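Local coordinates for peptidase M16 inactive domain family protein (Pseudomonas fluorescens, PDB 3GWB), which is of unconfirmed function but belongs to the M16 peptidase family, and may act as a hydrolase and bind a metal ion, at residues D265-S270 / E386-Q391; V269-Q274 / K345-A350. One frame throughout, in Å; residues are numbered along the deposited sequence.

Contact 1. Residues D265-S270 / E386-Q391; sequences DYAAVS and EDFMRQ
Phe388 reaches from helix 384-394 to the first turn of helix 266-277, where its ring corner CE1 meets both Ala267 and Tyr266. The tight part is wholly apolar. Phe388 CE1 lies 3.9 Å from Ala267 CA and 4.0 Å from Ala267 CB, so the small methyl lets the ring come right up to the backbone. On the tyrosine flank Phe388 CE1 stands 3.9 Å from Tyr266 CE2, the two rings meeting at a slant without stacking. Phe388 has CG anti to the backbone N (chi1 -177°), which carries its ring across to Ala267, and Tyr266 meets it with its CD2-CE2 side. Ser270 OG sits over the centre of the Tyr266 ring, 3.5 Å above its plane, while Arg261 adds a cation-pi contact to the ring. A short hydrogen bond of 2.5 Å ties Ser270 OG back to Tyr266 O from above the carbonyl plane, and Ser270 N reaches the same oxygen from the opposite face. Toward solvent the packing thins: exposed Gln391 offers just its CB, 4.5 Å from Ala267 CB. On this looser side Asp387 and Arg390 form a salt bridge within their own helix, NH1 and NH2 both gripping OD1. No hydrogen bond joins the segments, whose axes cross at -51°, 9.9 Å apart: a small helix-helix packing in the C-terminal half of this M16 chain, with the Phe388 ring packed on Ala267.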
ATOM      1  N   ASP A 265      -5.145  31.878   6.661  1.00 21.85           N
ATOM      2  CA  ASP A 265      -4.898  31.862   5.218  1.00 22.88           C
ATOM      3  C   ASP A 265      -4.833  30.459   4.628  1.00 20.40           C
ATOM      4  O   ASP A 265      -4.448  30.287   3.476  1.00 19.86           O
ATOM      5  CB  ASP A 265      -3.592  32.586   4.883  1.00 23.55           C
ATOM      6  CG  ASP A 265      -3.647  34.056   5.208  1.00 26.91           C
ATOM      7  OD1 ASP A 265      -4.759  34.626   5.163  1.00 27.12           O
ATOM      8  OD2 ASP A 265      -2.578  34.639   5.492  1.00 29.08           O
ATOM      9  N   TYR A 266      -5.211  29.460   5.414  1.00 18.87           N
ATOM     10  CA  TYR A 266      -5.163  28.079   4.948  1.00 18.00           C
ATOM     11  C   TYR A 266      -5.832  27.865   3.592  1.00 17.17           C
ATOM     12  O   TYR A 266      -5.242  27.274   2.687  1.00 17.38           O
ATOM     13  CB  TYR A 266      -5.812  27.149   5.974  1.00 18.92           C
ATOM     14  CG  TYR A 266      -5.713  25.697   5.582  1.00 20.32           C
ATOM     15  CD1 TYR A 266      -4.487  25.038   5.594  1.00 18.72           C
ATOM     16  CD2 TYR A 266      -6.841  24.987   5.171  1.00 22.11           C
ATOM     17  CE1 TYR A 266      -4.380  23.709   5.200  1.00 21.96           C
ATOM     18  CE2 TYR A 266      -6.749  23.652   4.769  1.00 23.52           C
ATOM     19  CZ  TYR A 266      -5.514  23.019   4.792  1.00 21.91           C
ATOM     20  OH  TYR A 266      -5.417  21.702   4.406  1.00 24.37           O
ATOM     21  N   ALA A 267      -7.066  28.336   3.452  1.00 16.71           N
ATOM     22  CA  ALA A 267      -7.795  28.162   2.198  1.00 17.54           C
ATOM     23  C   ALA A 267      -7.096  28.869   1.036  1.00 15.29           C
ATOM     24  O   ALA A 267      -7.017  28.334  -0.075  1.00 13.51           O
ATOM     25  CB  ALA A 267      -9.229  28.682   2.347  1.00 18.21           C
ATOM     26  N   ALA A 268      -6.595  30.071   1.294  1.00 14.02           N
ATOM     27  CA  ALA A 268      -5.918  30.846   0.264  1.00 15.54           C
ATOM     28  C   ALA A 268      -4.615  30.188  -0.186  1.00 15.65           C
ATOM     29  O   ALA A 268      -4.337  30.130  -1.380  1.00 17.78           O
ATOM     30  CB  ALA A 268      -5.647  32.260   0.763  1.00 14.78           C
ATOM     31  N   VAL A 269      -3.822  29.685   0.758  1.00 17.87           N
ATOM     32  CA  VAL A 269      -2.553  29.048   0.395  1.00 17.54           C
ATOM     33  C   VAL A 269      -2.772  27.671  -0.203  1.00 16.05           C
ATOM     34  O   VAL A 269      -1.956  27.195  -0.991  1.00 16.42           O
ATOM     35  CB  VAL A 269      -1.586  28.921   1.606  1.00 17.54           C
ATOM     36  CG1 VAL A 269      -1.312  30.297   2.191  1.00 17.15           C
ATOM     37  CG2 VAL A 269      -2.162  27.986   2.648  1.00 17.90           C
ATOM     38  N   SER A 270      -3.874  27.028   0.165  1.00 15.23           N
ATOM     39  CA  SER A 270      -4.170  25.709  -0.378  1.00 16.56           C
ATOM     40  C   SER A 270      -4.480  25.853  -1.863  1.00 14.56           C
ATOM     41  O   SER A 270      -4.001  25.071  -2.682  1.00 15.55           O
ATOM     42  CB  SER A 270      -5.360  25.080   0.345  1.00 18.88           C
ATOM     43  OG  SER A 270      -5.080  24.927   1.726  1.00 22.67           O
ATOM     44  N   GLU A 386     -18.044  24.111   6.028  1.00 29.63           N
ATOM     45  CA  GLU A 386     -18.812  25.064   5.237  1.00 30.59           C
ATOM     46  C   GLU A 386     -17.998  26.312   4.913  1.00 28.95           C
ATOM     47  O   GLU A 386     -18.082  26.842   3.805  1.00 28.56           O
ATOM     48  CB  GLU A 386     -20.090  25.473   5.976  1.00 33.98           C
ATOM     49  CG  GLU A 386     -20.913  24.308   6.510  1.00 38.82           C
ATOM     50  CD  GLU A 386     -20.468  23.870   7.895  1.00 42.94           C
ATOM     51  OE1 GLU A 386     -20.557  24.696   8.832  1.00 45.20           O
ATOM     52  OE2 GLU A 386     -20.036  22.705   8.048  1.00 43.40           O
ATOM     53  N   ASP A 387     -17.208  26.776   5.875  1.00 26.42           N
ATOM     54  CA  ASP A 387     -16.400  27.970   5.667  1.00 26.25           C
ATOM     55  C   ASP A 387     -15.305  27.747   4.633  1.00 25.11           C
ATOM     56  O   ASP A 387     -14.971  28.655   3.871  1.00 24.72           O
ATOM     57  CB  ASP A 387     -15.762  28.435   6.982  1.00 27.30           C
ATOM     58  CG  ASP A 387     -16.789  28.730   8.062  1.00 31.79           C
ATOM     59  OD1 ASP A 387     -17.890  29.225   7.726  1.00 34.04           O
ATOM     60  OD2 ASP A 387     -16.488  28.479   9.251  1.00 33.31           O
ATOM     61  N   PHE A 388     -14.742  26.544   4.612  1.00 22.84           N
ATOM     62  CA  PHE A 388     -13.681  26.242   3.664  1.00 23.01           C
ATOM     63  C   PHE A 388     -14.174  26.361   2.223  1.00 23.60           C
ATOM     64  O   PHE A 388     -13.496  26.944   1.376  1.00 21.49           O
ATOM     65  CB  PHE A 388     -13.125  24.839   3.905  1.00 20.44           C
ATOM     66  CG  PHE A 388     -11.984  24.491   3.003  1.00 20.51           C
ATOM     67  CD1 PHE A 388     -10.709  24.994   3.248  1.00 19.28           C
ATOM     68  CD2 PHE A 388     -12.193  23.710   1.873  1.00 20.03           C
ATOM     69  CE1 PHE A 388      -9.660  24.731   2.369  1.00 21.23           C
ATOM     70  CE2 PHE A 388     -11.154  23.443   0.989  1.00 21.63           C
ATOM     71  CZ  PHE A 388      -9.884  23.951   1.237  1.00 19.30           C
HETATM   72  N   MSE A 389     -15.350  25.807   1.947  1.00 26.26           N
HETATM   73  CA  MSE A 389     -15.927  25.865   0.604  1.00 29.28           C
HETATM   74  C   MSE A 389     -16.248  27.289   0.197  1.00 29.38           C
HETATM   75  O   MSE A 389     -15.856  27.741  -0.874  1.00 30.36           O
HETATM   76  CB  MSE A 389     -17.212  25.045   0.525  1.00 33.31           C
HETATM   77  CG  MSE A 389     -17.010  23.601   0.130  1.00 38.17           C
HETATM   78 SE   MSE A 389     -16.014  22.716   1.318  1.00 46.65          SE
HETATM   79  CE  MSE A 389     -15.582  21.219   0.380  1.00 44.72           C
ATOM     80  N   ARG A 390     -16.979  27.986   1.055  1.00 30.07           N
ATOM     81  CA  ARG A 390     -17.365  29.361   0.780  1.00 31.25           C
ATOM     82  C   ARG A 390     -16.136  30.205   0.468  1.00 31.23           C
ATOM     83  O   ARG A 390     -16.038  30.794  -0.608  1.00 30.51           O
ATOM     84  CB  ARG A 390     -18.110  29.953   1.982  1.00 33.44           C
ATOM     85  CG  ARG A 390     -18.749  31.305   1.701  1.00 35.94           C
ATOM     86  CD  ARG A 390     -19.462  31.879   2.922  1.00 38.84           C
ATOM     87  NE  ARG A 390     -18.535  32.191   4.006  1.00 40.65           N
ATOM     88  CZ  ARG A 390     -18.434  31.488   5.129  1.00 40.79           C
ATOM     89  NH1 ARG A 390     -19.208  30.428   5.321  1.00 41.28           N
ATOM     90  NH2 ARG A 390     -17.554  31.844   6.056  1.00 41.32           N
ATOM     91  N   GLN A 391     -15.197  30.245   1.409  1.00 30.72           N
ATOM     92  CA  GLN A 391     -13.976  31.024   1.253  1.00 31.15           C
ATOM     93  C   GLN A 391     -13.176  30.651   0.010  1.00 30.54           C
ATOM     94  O   GLN A 391     -12.741  31.529  -0.738  1.00 30.27           O
ATOM     95  CB  GLN A 391     -13.096  30.881   2.499  1.00 31.86           C
ATOM     96  CG  GLN A 391     -13.686  31.524   3.745  1.00 35.54           C
ATOM     97  CD  GLN A 391     -12.789  31.380   4.961  1.00 38.30           C
ATOM     98  OE1 GLN A 391     -11.596  31.691   4.909  1.00 40.14           O
ATOM     99  NE2 GLN A 391     -13.362  30.917   6.066  1.00 39.34           N
TER

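Contact 2. Residues V269-Q274 / K345-A350; sequences VSLGNQ and KELDDA
Leu271 makes the apolar contacts here, dividing its two methyl groups between Leu347 and Ala350 of helix 344-356. Leu271 CD2 presses on Leu347 CD1 at 3.4 Å, closer than ordinary van der Waals contact between carbons, with the two leucine side chains crossing at about a right angle. The other branch, Leu271 CD1, rests on Ala350 CB at 3.8 Å and also lies near the Ala350 carbonyl carbon. With CG anti to the backbone N (chi1 -167°), Leu271 extends into the space between the helices, whereas Leu347 reaches the contact with its CD1; all three residues are buried.

Polar groups add little across the interface. Gln274 points its CB toward the other helix, but Gln274 OE1 remains 4.1 Å from Ala350 O, and no hydrogen bond is made between the segments. Gln274 NE2 turns back along its own helix to Ser270 O in a weak bond of 3.3 Å, bent to 122° at the hydrogen. On helix 344-356, Glu346 OE1 forms a salt bridge with Arg284 and accepts a hydrogen bond from Thr343 N.

The short axes cross steeply, at 109° and 9.9 Å. Helix 397-407 lies beside the pair, supplying Val397 and Val400 to Leu347 and Ala403 to Val269, while Leu395, in the loop before that helix, and Leu354, farther along helix 344-356, also touch Leu271.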
ATOM      1  N   VAL A 269      -3.822  29.685   0.758  1.00 17.87           N
ATOM      2  CA  VAL A 269      -2.553  29.048   0.395  1.00 17.54           C
ATOM      3  C   VAL A 269      -2.772  27.671  -0.203  1.00 16.05           C
ATOM      4  O   VAL A 269      -1.956  27.195  -0.991  1.00 16.42           O
ATOM      5  CB  VAL A 269      -1.586  28.921   1.606  1.00 17.54           C
ATOM      6  CG1 VAL A 269      -1.312  30.297   2.191  1.00 17.15           C
ATOM      7  CG2 VAL A 269      -2.162  27.986   2.648  1.00 17.90           C
ATOM      8  N   SER A 270      -3.874  27.028   0.165  1.00 15.23           N
ATOM      9  CA  SER A 270      -4.170  25.709  -0.378  1.00 16.56           C
ATOM     10  C   SER A 270      -4.480  25.853  -1.863  1.00 14.56           C
ATOM     11  O   SER A 270      -4.001  25.071  -2.682  1.00 15.55           O
ATOM     12  CB  SER A 270      -5.360  25.080   0.345  1.00 18.88           C
ATOM     13  OG  SER A 270      -5.080  24.927   1.726  1.00 22.67           O
ATOM     14  N   LEU A 271      -5.271  26.861  -2.210  1.00 12.43           N
ATOM     15  CA  LEU A 271      -5.628  27.080  -3.607  1.00 11.78           C
ATOM     16  C   LEU A 271      -4.411  27.578  -4.391  1.00 11.55           C
ATOM     17  O   LEU A 271      -4.202  27.204  -5.547  1.00  9.87           O
ATOM     18  CB  LEU A 271      -6.767  28.091  -3.705  1.00 14.97           C
ATOM     19  CG  LEU A 271      -7.438  28.178  -5.071  1.00 13.98           C
ATOM     20  CD1 LEU A 271      -8.362  26.969  -5.281  1.00 14.10           C
ATOM     21  CD2 LEU A 271      -8.230  29.470  -5.143  1.00 16.78           C
ATOM     22  N   GLY A 272      -3.602  28.411  -3.751  1.00 10.64           N
ATOM     23  CA  GLY A 272      -2.409  28.917  -4.408  1.00 12.04           C
ATOM     24  C   GLY A 272      -1.444  27.777  -4.685  1.00 13.08           C
ATOM     25  O   GLY A 272      -0.812  27.726  -5.739  1.00 11.59           O
ATOM     26  N   ASN A 273      -1.336  26.849  -3.737  1.00 13.20           N
ATOM     27  CA  ASN A 273      -0.446  25.711  -3.909  1.00 14.72           C
ATOM     28  C   ASN A 273      -0.970  24.783  -4.983  1.00 14.40           C
ATOM     29  O   ASN A 273      -0.198  24.216  -5.745  1.00 13.51           O
ATOM     30  CB  ASN A 273      -0.291  24.920  -2.611  1.00 13.58           C
ATOM     31  CG  ASN A 273       0.566  23.693  -2.797  1.00 17.00           C
ATOM     32  OD1 ASN A 273       0.060  22.578  -2.956  1.00 18.78           O
ATOM     33  ND2 ASN A 273       1.875  23.893  -2.814  1.00 16.75           N
ATOM     34  N   GLN A 274      -2.285  24.619  -5.029  1.00 15.75           N
ATOM     35  CA  GLN A 274      -2.902  23.755  -6.031  1.00 17.57           C
ATOM     36  C   GLN A 274      -2.490  24.201  -7.431  1.00 16.11           C
ATOM     37  O   GLN A 274      -2.111  23.378  -8.265  1.00 15.44           O
ATOM     38  CB  GLN A 274      -4.431  23.790  -5.897  1.00 21.42           C
ATOM     39  CG  GLN A 274      -4.973  23.048  -4.675  1.00 29.27           C
ATOM     40  CD  GLN A 274      -6.476  23.241  -4.480  1.00 32.04           C
ATOM     41  OE1 GLN A 274      -7.252  23.149  -5.432  1.00 35.07           O
ATOM     42  NE2 GLN A 274      -6.890  23.501  -3.239  1.00 34.04           N
ATOM     43  N   LYS A 345      -7.547  32.452 -15.268  1.00 21.93           N
ATOM     44  CA  LYS A 345      -7.824  31.119 -15.778  1.00 22.66           C
ATOM     45  C   LYS A 345      -7.425  30.064 -14.756  1.00 22.24           C
ATOM     46  O   LYS A 345      -8.228  29.193 -14.415  1.00 24.15           O
ATOM     47  CB  LYS A 345      -7.074  30.881 -17.090  1.00 24.85           C
ATOM     48  CG  LYS A 345      -7.251  29.471 -17.645  1.00 27.38           C
ATOM     49  CD  LYS A 345      -6.557  29.291 -18.989  1.00 31.66           C
ATOM     50  CE  LYS A 345      -5.045  29.480 -18.883  1.00 34.24           C
ATOM     51  NZ  LYS A 345      -4.402  28.510 -17.940  1.00 37.34           N
ATOM     52  N   GLU A 346      -6.188  30.150 -14.266  1.00 20.43           N
ATOM     53  CA  GLU A 346      -5.683  29.197 -13.278  1.00 19.71           C
ATOM     54  C   GLU A 346      -6.546  29.162 -12.033  1.00 19.41           C
ATOM     55  O   GLU A 346      -6.817  28.092 -11.491  1.00 17.80           O
ATOM     56  CB  GLU A 346      -4.250  29.545 -12.868  1.00 19.57           C
ATOM     57  CG  GLU A 346      -3.253  29.502 -14.005  1.00 22.50           C
ATOM     58  CD  GLU A 346      -1.841  29.833 -13.554  1.00 23.64           C
ATOM     59  OE1 GLU A 346      -1.662  30.879 -12.897  1.00 24.34           O
ATOM     60  OE2 GLU A 346      -0.910  29.052 -13.868  1.00 22.15           O
ATOM     61  N   LEU A 347      -6.967  30.335 -11.573  1.00 19.33           N
ATOM     62  CA  LEU A 347      -7.793  30.431 -10.379  1.00 21.60           C
ATOM     63  C   LEU A 347      -9.150  29.754 -10.578  1.00 21.99           C
ATOM     64  O   LEU A 347      -9.606  29.005  -9.713  1.00 22.14           O
ATOM     65  CB  LEU A 347      -7.998  31.897  -9.993  1.00 21.67           C
ATOM     66  CG  LEU A 347      -8.805  32.159  -8.720  1.00 22.14           C
ATOM     67  CD1 LEU A 347      -7.913  31.944  -7.508  1.00 23.86           C
ATOM     68  CD2 LEU A 347      -9.341  33.584  -8.728  1.00 23.61           C
ATOM     69  N   ASP A 348      -9.792  30.011 -11.713  1.00 23.06           N
ATOM     70  CA  ASP A 348     -11.098  29.414 -11.987  1.00 25.89           C
ATOM     71  C   ASP A 348     -11.015  27.901 -12.127  1.00 24.97           C
ATOM     72  O   ASP A 348     -11.825  27.171 -11.555  1.00 25.67           O
ATOM     73  CB  ASP A 348     -11.714  30.027 -13.245  1.00 28.79           C
ATOM     74  CG  ASP A 348     -12.197  31.445 -13.019  1.00 32.89           C
ATOM     75  OD1 ASP A 348     -12.856  31.683 -11.981  1.00 34.66           O
ATOM     76  OD2 ASP A 348     -11.926  32.316 -13.875  1.00 35.01           O
ATOM     77  N   ASP A 349     -10.034  27.437 -12.891  1.00 25.56           N
ATOM     78  CA  ASP A 349      -9.824  26.008 -13.083  1.00 26.43           C
ATOM     79  C   ASP A 349      -9.610  25.335 -11.725  1.00 27.35           C
ATOM     80  O   ASP A 349     -10.208  24.296 -11.436  1.00 28.33           O
ATOM     81  CB  ASP A 349      -8.603  25.776 -13.979  1.00 29.25           C
ATOM     82  CG  ASP A 349      -8.855  26.177 -15.427  1.00 33.97           C
ATOM     83  OD1 ASP A 349      -9.665  27.105 -15.663  1.00 34.61           O
ATOM     84  OD2 ASP A 349      -8.232  25.572 -16.329  1.00 34.37           O
ATOM     85  N   ALA A 350      -8.767  25.934 -10.888  1.00 25.66           N
ATOM     86  CA  ALA A 350      -8.500  25.373  -9.568  1.00 26.31           C
ATOM     87  C   ALA A 350      -9.781  25.308  -8.740  1.00 27.17           C
ATOM     88  O   ALA A 350     -10.090  24.270  -8.149  1.00 27.54           O
ATOM     89  CB  ALA A 350      -7.438  26.201  -8.840  1.00 25.79           C
TER

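Following the chain from the N terminus, strand 249-257 leads into helix 266-277, the element common to both contacts. After this helix the chain passes through helix 284-292, strands 299-303 and 311-319 and helix 323-340, then returns as helix 344-356; contact 2 closes this loop of 70 residues. Continuing through helix 365-377, it comes back in helix 384-394, where contact 1 closes a longer loop of 115 residues. The shorter loop nests inside the longer, the two centres lying about 11 Å apart. Helix 266-277 is thus held at its first turn by 386-391 and farther along by 345-350, joining it to two helices that come later in the chain.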